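Local coordinates for protein chloride intracellular channel exc-4 (Caenorhabditis elegans, PDB 2YV9) that regulates lumen size in the growing excretory canal and may insert into membranes to form chloride ion channels, at residues S27-R32 / D241-H246; E166-I171 / D213-F218; E21-A26 / K61-N66. All coordinates share one frame; numbering follows the deposited sequence. Where two conformers were deposited one is given.

Contact 1 of 3, residues S27-R32 / D241-H246; sequences SGIDAR and DQDIIH
The imidazole of His246 carries Ile29 over one face, CG1 standing 3.5 Å from the ring centroid and only 14° off the ring normal, a CH-pi contact; at the ring edge, in its plane, a water lies 2.7 Å from His246 ND1. The same water accepts from Gly28 N. Here the loop that follows the first strand of the thioredoxin-like N-terminal domain meets helix 241-251 of the all-helical C-terminal part of this GST fold. With CG anti to the backbone N (chi1 -166°), the His246 ring reaches out from the helix to the loop. Toward the root of the ring, Ile29 CD1 lies 3.7 Å from His246 CB and near the carbonyl O of Gln242.

The polar half of the contact is the buried pair Ser27 and Asp243. Ser27 OG is gripped three ways: as acceptor it takes the backbone N-H groups of Ile29 and Asp30, an ST turn and an ST motif at the start of the loop, and as donor it meets Asp243 OD1 at 2.6 Å, from above the carboxylate plane, 62° out of it. The other oxygen, Asp243 OD2, forms a salt bridge with Arg33 NE.

Contact 2 of 3, residues E166-I171 / D213-F218; sequences EQLSNI and DIPHNF
Leu168, on helix 155-178, and Phe218, at the N-cap position of helix 219-228, meet at a junction within the all-helical C-terminal part of the GST fold. The loop between helices 190-210 and 219-228 turns here through a type I beta turn from Pro215 to Phe218, closed by Phe218 N on Pro215 O.

Leu168 can be followed outward. Its CB lies 3.7 Å from Phe218 CE2, in an oblique approach to the ring. CG, anti to the carbonyl carbon (chi1 -73°), carries the branch past the ring toward the start of the loop, where CD1 touches Pro215 CD at 3.9 Å and Ile214 CG2 at 4.2 Å; the Leu168 and Pro215 side chains cross at about a right angle. Leu126 of helix 117-140, Leu199 and Leu221 also pack against this leucine, so three further helices contribute to its surroundings.

The Phe218 ring is held between two layers. Ser169 CA sits over one face, 4.0 Å from the centroid of the Phe218 ring and 21° off the normal, while Pro215 CB lies over the opposite face, offset toward the rim. Putting an alanine in place of Phe218 removes the ring from between Ser169 and Pro215 and would probably leave a gap beside Leu168 CB, weakening the hold of the turn on the helix.

Within the loop, His216 NE2 gives Asp213 OD2 a nearly straight bond, while Arg203 of helix 190-210 forms a salt bridge with Asp213 OD1. Ser169 OG bonds to Gln173 along its own helix, while Ser169 CB rests 3.6 Å from Phe218 CZ.

Contact 3 of 3, residues E21-A26 / K61-N66; sequences ELYVKA and KTVNVN
Four backbone hydrogen bonds join strands 21-25 and 61-63 and carry the pairing one residue past the end of the first. Lys61 N gives to Leu22 O and Val24 N to Lys61 O; next Val63 N reaches Val24 O at 2.9 Å, and Ala26 N closes the series on Val63 O at 2.7 Å. The first three donors come nearly along the C=O axis, whereas the last is tilted 35° from the carbonyl plane, at the point where the first strand gives way to loop. Between the N-H bonds, Tyr23 CA and Thr62 CA each make a CA-H...O contact, with Lys61 O and Val24 O respectively.

At the end of the first strand, Lys25 bends at chi4 (-67°), which brings NZ back to Ala26 O at 2.8 Å; the same ammonium pairs with Glu250, on the helix of contact 1. A water donates to Ala26 O and accepts weakly from Val65 N.

The side chains separate onto two faces. On that of Tyr23 and Lys61, the Lys61 chain lies beside one conformer of Glu21, with CD oblique to the Tyr23 ring. Val63 CG2 reaches the edge of this ring, 3.6 Å from Tyr23 CD1 and in its plane; the Phe74 ring also meets it. On the other, Val24 CG2 and Thr62 CG2 lie 4.0 Å apart, Val24 packing onward against Cys40 of helix 38-52. Ala26 CB rests 3.9 Å from Thr62 CB, whose hydroxyl bonds to Ala31 O. Farther along, Lys25 CG touches Val65 CG1.

The two strands run parallel, their short axes inclined by 37°, and helix 38-52 connects them: this is the beta-alpha-beta unit that opens the thioredoxin-like domain of GST-fold proteins, here in the CLIC family.

Overall arrangement
Contact 3 is built within the N-terminal domain, contact 2 among the C-terminal helices, and contact 1 joins the two parts. All three are partly buried, but no touching residue of contact 2 is exposed, whereas contact 1 has one, Gly28, and contact 3 two, Lys61 and Asn64. Their chemistry differs: backbone pairing dominates contact 3, apolar packing without a hydrogen bond across it makes contact 2, and contact 1 combines a buried polar pair with a ring contact. Contacts 1 and 3 adjoin, their centres about 13 Å apart, because one chain segment leads straight into the next at residues 26 and 27. Contact 2 lies apart, its centre about 33 Å from that of contact 3, across the chain's centre.

Contact 1 of 3, residues S27-R32 / D241-H246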
loop_
_atom_site.group_PDB
_atom_site.type_symbol
_atom_site.label_atom_id
_atom_site.label_comp_id
_atom_site.label_asym_id
_atom_site.label_seq_id
_atom_site.Cartn_x
_atom_site.Cartn_y
_atom_site.Cartn_z
ATOM N N SER A 27 18.082 -1.168 1.656
ATOM C CA SER A 27 18.674 -2.224 2.442
ATOM C C SER A 27 18.955 -1.734 3.852
ATOM O O SER A 27 19.415 -0.616 4.017
ATOM C CB SER A 27 20.004 -2.621 1.834
ATOM O OG SER A 27 20.773 -3.372 2.763
ATOM N N GLY A 28 18.699 -2.564 4.853
ATOM C CA GLY A 28 19.076 -2.225 6.232
ATOM C C GLY A 28 20.552 -2.485 6.520
ATOM O O GLY A 28 21.017 -2.258 7.656
ATOM N N ILE A 29 21.313 -2.951 5.542
ATOM C CA ILE A 29 22.775 -3.182 5.772
ATOM C C ILE A 29 23.499 -1.937 5.277
ATOM O O ILE A 29 24.329 -1.347 5.997
ATOM C CB ILE A 29 23.296 -4.448 4.994
ATOM C CG1 ILE A 29 22.642 -5.730 5.502
ATOM C CG2 ILE A 29 24.822 -4.599 5.091
ATOM C CD1 ILE A 29 23.026 -6.961 4.656
ATOM N N ASP A 30 23.209 -1.561 4.034
ATOM C CA ASP A 30 23.766 -0.358 3.403
ATOM C C ASP A 30 22.649 0.395 2.710
ATOM O O ASP A 30 22.135 -0.041 1.689
ATOM C CB ASP A 30 24.811 -0.728 2.400
ATOM C CG ASP A 30 25.461 0.481 1.728
ATOM O OD1 ASP A 30 24.967 1.615 1.867
ATOM O OD2 ASP A 30 26.481 0.263 1.051
ATOM N N ALA A 31 22.280 1.543 3.255
ATOM C CA ALA A 31 21.094 2.273 2.759
ATOM C C ALA A 31 21.227 2.820 1.344
ATOM O O ALA A 31 20.227 3.316 0.798
ATOM C CB ALA A 31 20.698 3.409 3.724
ATOM N N ARG A 32 22.419 2.778 0.755
ATOM C CA ARG A 32 22.617 3.175 -0.630
ATOM C C ARG A 32 22.152 2.077 -1.594
ATOM O O ARG A 32 21.988 2.346 -2.773
ATOM C CB ARG A 32 24.068 3.490 -0.904
ATOM C CG ARG A 32 24.576 4.646 -0.007
ATOM C CD ARG A 32 26.084 4.819 -0.094
ATOM N NE ARG A 32 26.822 3.602 0.262
ATOM C CZ ARG A 32 28.137 3.542 0.474
ATOM N NH1 ARG A 32 28.892 4.632 0.388
ATOM N NH2 ARG A 32 28.701 2.379 0.783
ATOM N N ASP A 241 21.580 -10.546 -3.294
ATOM C CA ASP A 241 21.314 -11.698 -2.462
ATOM C C ASP A 241 21.321 -11.356 -0.963
ATOM O O ASP A 241 20.449 -11.773 -0.187
ATOM C CB ASP A 241 22.369 -12.786 -2.647
ATOM C CG ASP A 241 22.570 -13.223 -4.091
ATOM O OD1 ASP A 241 21.646 -13.089 -4.965
ATOM O OD2 ASP A 241 23.677 -13.741 -4.335
ATOM N N GLN A 242 22.335 -10.581 -0.564
ATOM C CA GLN A 242 22.517 -10.278 0.846
ATOM C C GLN A 242 21.392 -9.435 1.406
ATOM O O GLN A 242 21.030 -9.581 2.585
ATOM C CB GLN A 242 23.830 -9.541 1.069
ATOM C CG GLN A 242 25.070 -10.392 0.808
ATOM C CD GLN A 242 25.323 -10.653 -0.645
ATOM O OE1 GLN A 242 24.895 -9.899 -1.531
ATOM N NE2 GLN A 242 26.086 -11.698 -0.913
ATOM N N ASP A 243 20.829 -8.569 0.556
ATOM C CA ASP A 243 19.739 -7.718 0.974
ATOM C C ASP A 243 18.397 -8.486 1.013
ATOM O O ASP A 243 17.523 -8.158 1.796
ATOM C CB ASP A 243 19.662 -6.442 0.131
ATOM C CG ASP A 243 20.925 -5.658 0.225
ATOM O OD1 ASP A 243 21.347 -5.562 1.416
ATOM O OD2 ASP A 243 21.515 -5.280 -0.819
ATOM N N ILE A 244 18.252 -9.524 0.181
ATOM C CA ILE A 244 17.077 -10.348 0.273
ATOM C C ILE A 244 17.144 -11.129 1.605
ATOM O O ILE A 244 16.174 -11.172 2.357
ATOM C CB ILE A 244 16.974 -11.342 -0.914
ATOM C CG1 ILE A 244 16.779 -10.573 -2.236
ATOM C CG2 ILE A 244 15.780 -12.308 -0.673
ATOM C CD1 ILE A 244 16.933 -11.430 -3.557
ATOM N N ILE A 245 18.300 -11.749 1.864
ATOM C CA ILE A 245 18.505 -12.526 3.105
ATOM C C ILE A 245 18.279 -11.632 4.312
ATOM O O ILE A 245 17.506 -11.966 5.224
ATOM C CB ILE A 245 19.889 -13.160 3.126
ATOM C CG1 ILE A 245 20.029 -14.240 2.049
ATOM C CG2 ILE A 245 20.144 -13.798 4.483
ATOM C CD1 ILE A 245 21.477 -14.409 1.574
ATOM N N HIS A 246 18.856 -10.431 4.296
ATOM C CA HIS A 246 18.725 -9.530 5.434
ATOM C C HIS A 246 17.307 -9.056 5.687
ATOM O O HIS A 246 16.889 -8.939 6.818
ATOM C CB HIS A 246 19.636 -8.338 5.235
ATOM C CG HIS A 246 19.822 -7.529 6.477
ATOM N ND1 HIS A 246 19.121 -6.369 6.725
ATOM C CD2 HIS A 246 20.600 -7.742 7.566
ATOM C CE1 HIS A 246 19.481 -5.887 7.907
ATOM N NE2 HIS A 246 20.370 -6.707 8.441
HETATM O O HOH W 1 17.476 -5.038 4.996
#

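Contact 2 of 3, residues E166-I171 / D213-F218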
loop_
_atom_site.group_PDB
_atom_site.type_symbol
_atom_site.label_atom_id
_atom_site.label_comp_id
_atom_site.label_asym_id
_atom_site.label_seq_id
_atom_site.Cartn_x
_atom_site.Cartn_y
_atom_site.Cartn_z
ATOM N N GLU A 166 4.268 -28.311 -3.900
ATOM C CA GLU A 166 2.980 -28.506 -4.633
ATOM C C GLU A 166 2.611 -27.286 -5.466
ATOM O O GLU A 166 2.189 -27.404 -6.618
ATOM C CB GLU A 166 1.873 -28.787 -3.616
ATOM C CG GLU A 166 0.592 -29.254 -4.273
ATOM C CD GLU A 166 -0.549 -29.500 -3.299
ATOM O OE1 GLU A 166 -0.337 -29.472 -2.060
ATOM O OE2 GLU A 166 -1.677 -29.703 -3.806
ATOM N N GLN A 167 2.718 -26.094 -4.893
ATOM C CA GLN A 167 2.328 -24.845 -5.624
ATOM C C GLN A 167 3.304 -24.512 -6.765
ATOM O O GLN A 167 2.927 -24.103 -7.898
ATOM C CB GLN A 167 2.200 -23.677 -4.668
ATOM C CG GLN A 167 1.181 -23.892 -3.588
ATOM C CD GLN A 167 -0.238 -24.040 -4.187
ATOM O OE1 GLN A 167 -0.627 -23.328 -5.136
ATOM N NE2 GLN A 167 -0.988 -24.997 -3.661
ATOM N N LEU A 168 4.585 -24.710 -6.484
ATOM C CA LEU A 168 5.620 -24.604 -7.520
ATOM C C LEU A 168 5.314 -25.579 -8.659
ATOM O O LEU A 168 5.461 -25.244 -9.850
ATOM C CB LEU A 168 7.008 -24.907 -6.930
ATOM C CG LEU A 168 7.554 -23.800 -6.046
ATOM C CD1 LEU A 168 8.809 -24.323 -5.257
ATOM C CD2 LEU A 168 7.885 -22.521 -6.804
ATOM N N SER A 169 4.881 -26.779 -8.280
ATOM C CA SER A 169 4.486 -27.796 -9.257
ATOM C C SER A 169 3.271 -27.329 -10.057
ATOM O O SER A 169 3.253 -27.481 -11.271
ATOM C CB SER A 169 4.179 -29.132 -8.623
ATOM O OG SER A 169 3.971 -30.072 -9.675
ATOM N N ASN A 170 2.297 -26.726 -9.375
ATOM C CA ASN A 170 1.081 -26.193 -10.040
ATOM C C ASN A 170 1.415 -25.110 -11.080
ATOM O O ASN A 170 0.930 -25.118 -12.213
ATOM C CB ASN A 170 0.091 -25.677 -9.014
ATOM C CG ASN A 170 -0.530 -26.794 -8.156
ATOM O OD1 ASN A 170 -0.474 -27.968 -8.498
ATOM N ND2 ASN A 170 -1.124 -26.401 -7.024
ATOM N N ILE A 171 2.299 -24.206 -10.705
ATOM C CA ILE A 171 2.816 -23.210 -11.636
ATOM C C ILE A 171 3.622 -23.798 -12.817
ATOM O O ILE A 171 3.422 -23.393 -13.990
ATOM C CB ILE A 171 3.597 -22.124 -10.857
ATOM C CG1 ILE A 171 2.698 -21.477 -9.768
ATOM C CG2 ILE A 171 4.134 -21.074 -11.836
ATOM C CD1 ILE A 171 3.427 -20.432 -8.878
ATOM N N ASP A 213 16.207 -26.067 -2.733
ATOM C CA ASP A 213 16.134 -25.329 -3.991
ATOM C C ASP A 213 14.749 -25.602 -4.585
ATOM O O ASP A 213 14.009 -26.505 -4.143
ATOM C CB ASP A 213 17.202 -25.825 -4.965
ATOM C CG ASP A 213 17.593 -24.783 -6.016
ATOM O OD1 ASP A 213 17.027 -23.678 -6.059
ATOM O OD2 ASP A 213 18.545 -25.077 -6.769
ATOM N N ILE A 214 14.406 -24.782 -5.568
ATOM C CA ILE A 214 13.137 -24.933 -6.274
ATOM C C ILE A 214 13.349 -26.232 -7.067
ATOM O O ILE A 214 14.376 -26.361 -7.714
ATOM C CB ILE A 214 12.882 -23.717 -7.188
ATOM C CG1 ILE A 214 12.535 -22.449 -6.397
ATOM C CG2 ILE A 214 11.774 -24.039 -8.232
ATOM C CD1 ILE A 214 12.496 -21.230 -7.231
ATOM N N PRO A 215 12.446 -27.239 -6.938
ATOM C CA PRO A 215 12.791 -28.544 -7.508
ATOM C C PRO A 215 13.243 -28.518 -8.960
ATOM O O PRO A 215 12.609 -27.862 -9.802
ATOM C CB PRO A 215 11.522 -29.352 -7.316
ATOM C CG PRO A 215 10.886 -28.761 -6.055
ATOM C CD PRO A 215 11.203 -27.292 -6.151
ATOM N N HIS A 216 14.319 -29.234 -9.263
ATOM C CA HIS A 216 14.978 -29.172 -10.579
ATOM C C HIS A 216 14.187 -29.842 -11.720
ATOM O O HIS A 216 14.460 -29.632 -12.903
ATOM C CB HIS A 216 16.381 -29.791 -10.424
ATOM C CG HIS A 216 17.294 -28.954 -9.599
ATOM N ND1 HIS A 216 18.635 -29.241 -9.433
ATOM C CD2 HIS A 216 17.057 -27.827 -8.874
ATOM C CE1 HIS A 216 19.186 -28.316 -8.671
ATOM N NE2 HIS A 216 18.260 -27.445 -8.320
ATOM N N ASN A 217 13.200 -30.640 -11.363
ATOM C CA ASN A 217 12.373 -31.323 -12.370
ATOM C C ASN A 217 11.270 -30.424 -12.939
ATOM O O ASN A 217 10.606 -30.792 -13.907
ATOM C CB ASN A 217 11.799 -32.618 -11.799
ATOM C CG ASN A 217 10.772 -32.388 -10.717
ATOM O OD1 ASN A 217 11.041 -31.732 -9.733
ATOM N ND2 ASN A 217 9.586 -32.954 -10.892
ATOM N N PHE A 218 11.058 -29.245 -12.343
ATOM C CA PHE A 218 10.051 -28.302 -12.811
ATOM C C PHE A 218 10.633 -27.436 -13.947
ATOM O O PHE A 218 10.951 -26.238 -13.795
ATOM C CB PHE A 218 9.582 -27.414 -11.668
ATOM C CG PHE A 218 8.928 -28.153 -10.537
ATOM C CD1 PHE A 218 8.412 -29.447 -10.685
ATOM C CD2 PHE A 218 8.814 -27.535 -9.299
ATOM C CE1 PHE A 218 7.829 -30.096 -9.608
ATOM C CE2 PHE A 218 8.195 -28.145 -8.245
ATOM C CZ PHE A 218 7.711 -29.429 -8.371
#

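Contact 3 of 3, residues E21-A26 / K61-N66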
loop_
_atom_site.group_PDB
_atom_site.type_symbol
_atom_site.label_atom_id
_atom_site.label_comp_id
_atom_site.label_asym_id
_atom_site.label_seq_id
_atom_site.Cartn_x
_atom_site.Cartn_y
_atom_site.Cartn_z
ATOM N N GLU A 21 8.899 9.374 -10.258
ATOM C CA GLU A 21 9.972 9.020 -9.335
ATOM C C GLU A 21 9.394 7.979 -8.384
ATOM O O GLU A 21 8.286 8.139 -7.895
ATOM C CB GLU A 21 10.500 10.256 -8.597
ATOM C CG GLU A 21 10.855 11.395 -9.562
ATOM C CD GLU A 21 11.157 12.708 -8.866
ATOM O OE1 GLU A 21 12.068 12.728 -8.005
ATOM O OE2 GLU A 21 10.506 13.726 -9.208
ATOM N N LEU A 22 10.118 6.879 -8.217
ATOM C CA LEU A 22 9.750 5.823 -7.296
ATOM C C LEU A 22 10.744 5.774 -6.159
ATOM O O LEU A 22 11.951 5.680 -6.389
ATOM C CB LEU A 22 9.757 4.491 -8.025
ATOM C CG LEU A 22 9.260 3.332 -7.162
ATOM C CD1 LEU A 22 7.760 3.422 -6.912
ATOM C CD2 LEU A 22 9.584 2.049 -7.888
ATOM N N TYR A 23 10.217 5.834 -4.933
ATOM C CA TYR A 23 11.016 5.735 -3.728
ATOM C C TYR A 23 10.824 4.312 -3.248
ATOM O O TYR A 23 9.696 3.854 -3.130
ATOM C CB TYR A 23 10.507 6.712 -2.660
ATOM C CG TYR A 23 10.839 8.157 -2.947
ATOM C CD1 TYR A 23 11.926 8.776 -2.365
ATOM C CD2 TYR A 23 10.084 8.888 -3.864
ATOM C CE1 TYR A 23 12.229 10.099 -2.644
ATOM C CE2 TYR A 23 10.376 10.208 -4.131
ATOM C CZ TYR A 23 11.448 10.806 -3.527
ATOM O OH TYR A 23 11.731 12.128 -3.824
ATOM N N VAL A 24 11.917 3.617 -3.005
ATOM C CA VAL A 24 11.907 2.230 -2.578
ATOM C C VAL A 24 12.605 2.095 -1.217
ATOM O O VAL A 24 13.537 2.811 -0.911
ATOM C CB VAL A 24 12.540 1.289 -3.625
ATOM C CG1 VAL A 24 11.737 1.364 -4.976
ATOM C CG2 VAL A 24 14.057 1.560 -3.817
ATOM N N LYS A 25 12.165 1.113 -0.438
ATOM C CA LYS A 25 12.809 0.815 0.820
ATOM C C LYS A 25 14.263 0.384 0.605
ATOM O O LYS A 25 14.531 -0.501 -0.189
ATOM C CB LYS A 25 12.049 -0.308 1.530
ATOM C CG LYS A 25 12.624 -0.613 2.904
ATOM C CD LYS A 25 12.157 -1.936 3.529
ATOM C CE LYS A 25 13.041 -2.252 4.766
ATOM N NZ LYS A 25 14.502 -2.573 4.407
ATOM N N ALA A 26 15.202 1.024 1.314
ATOM C CA ALA A 26 16.611 0.694 1.222
ATOM C C ALA A 26 16.955 -0.568 2.021
ATOM O O ALA A 26 16.293 -0.915 3.009
ATOM C CB ALA A 26 17.476 1.891 1.766
ATOM N N LYS A 61 14.877 6.041 -6.265
ATOM C CA LYS A 61 15.677 6.472 -5.110
ATOM C C LYS A 61 15.396 5.594 -3.906
ATOM O O LYS A 61 14.245 5.267 -3.650
ATOM C CB LYS A 61 15.346 7.917 -4.741
ATOM C CG LYS A 61 15.724 8.909 -5.815
ATOM C CD LYS A 61 15.380 10.339 -5.443
ATOM C CE LYS A 61 15.723 11.301 -6.578
ATOM N NZ LYS A 61 17.156 11.227 -6.976
ATOM N N THR A 62 16.454 5.238 -3.174
ATOM C CA THR A 62 16.333 4.383 -2.012
ATOM C C THR A 62 16.185 5.225 -0.755
ATOM O O THR A 62 16.803 6.276 -0.632
ATOM C CB THR A 62 17.564 3.463 -1.820
ATOM O OG1 THR A 62 18.696 4.262 -1.415
ATOM C CG2 THR A 62 17.875 2.616 -3.122
ATOM N N VAL A 63 15.404 4.735 0.197
ATOM C CA VAL A 63 15.170 5.442 1.440
ATOM C C VAL A 63 15.223 4.532 2.655
ATOM O O VAL A 63 14.784 3.379 2.644
ATOM C CB VAL A 63 13.793 6.161 1.383
ATOM C CG1 VAL A 63 13.406 6.703 2.740
ATOM C CG2 VAL A 63 13.827 7.269 0.362
ATOM N N ASN A 64 15.761 5.074 3.741
ATOM C CA ASN A 64 15.717 4.436 5.014
ATOM C C ASN A 64 14.398 4.856 5.631
ATOM O O ASN A 64 14.198 6.020 5.964
ATOM C CB ASN A 64 16.914 4.929 5.836
ATOM C CG ASN A 64 17.062 4.222 7.127
ATOM O OD1 ASN A 64 16.091 3.751 7.711
ATOM N ND2 ASN A 64 18.298 4.182 7.630
ATOM N N VAL A 65 13.466 3.920 5.724
ATOM C CA VAL A 65 12.137 4.223 6.235
ATOM C C VAL A 65 12.141 4.729 7.674
ATOM O O VAL A 65 11.128 5.248 8.171
ATOM C CB VAL A 65 11.205 2.992 6.168
ATOM C CG1 VAL A 65 11.000 2.547 4.712
ATOM C CG2 VAL A 65 11.750 1.854 7.032
ATOM N N ASN A 66 13.291 4.582 8.327
ATOM C CA ASN A 66 13.443 5.024 9.701
ATOM C C ASN A 66 14.012 6.436 9.805
ATOM O O ASN A 66 14.042 6.993 10.905
ATOM C CB ASN A 66 14.282 3.996 10.478
ATOM C CG ASN A 66 13.501 2.709 10.753
ATOM O OD1 ASN A 66 12.449 2.743 11.402
ATOM N ND2 ASN A 66 13.996 1.579 10.245
HETATM O O HOH W 2 14.923 0.991 5.014
#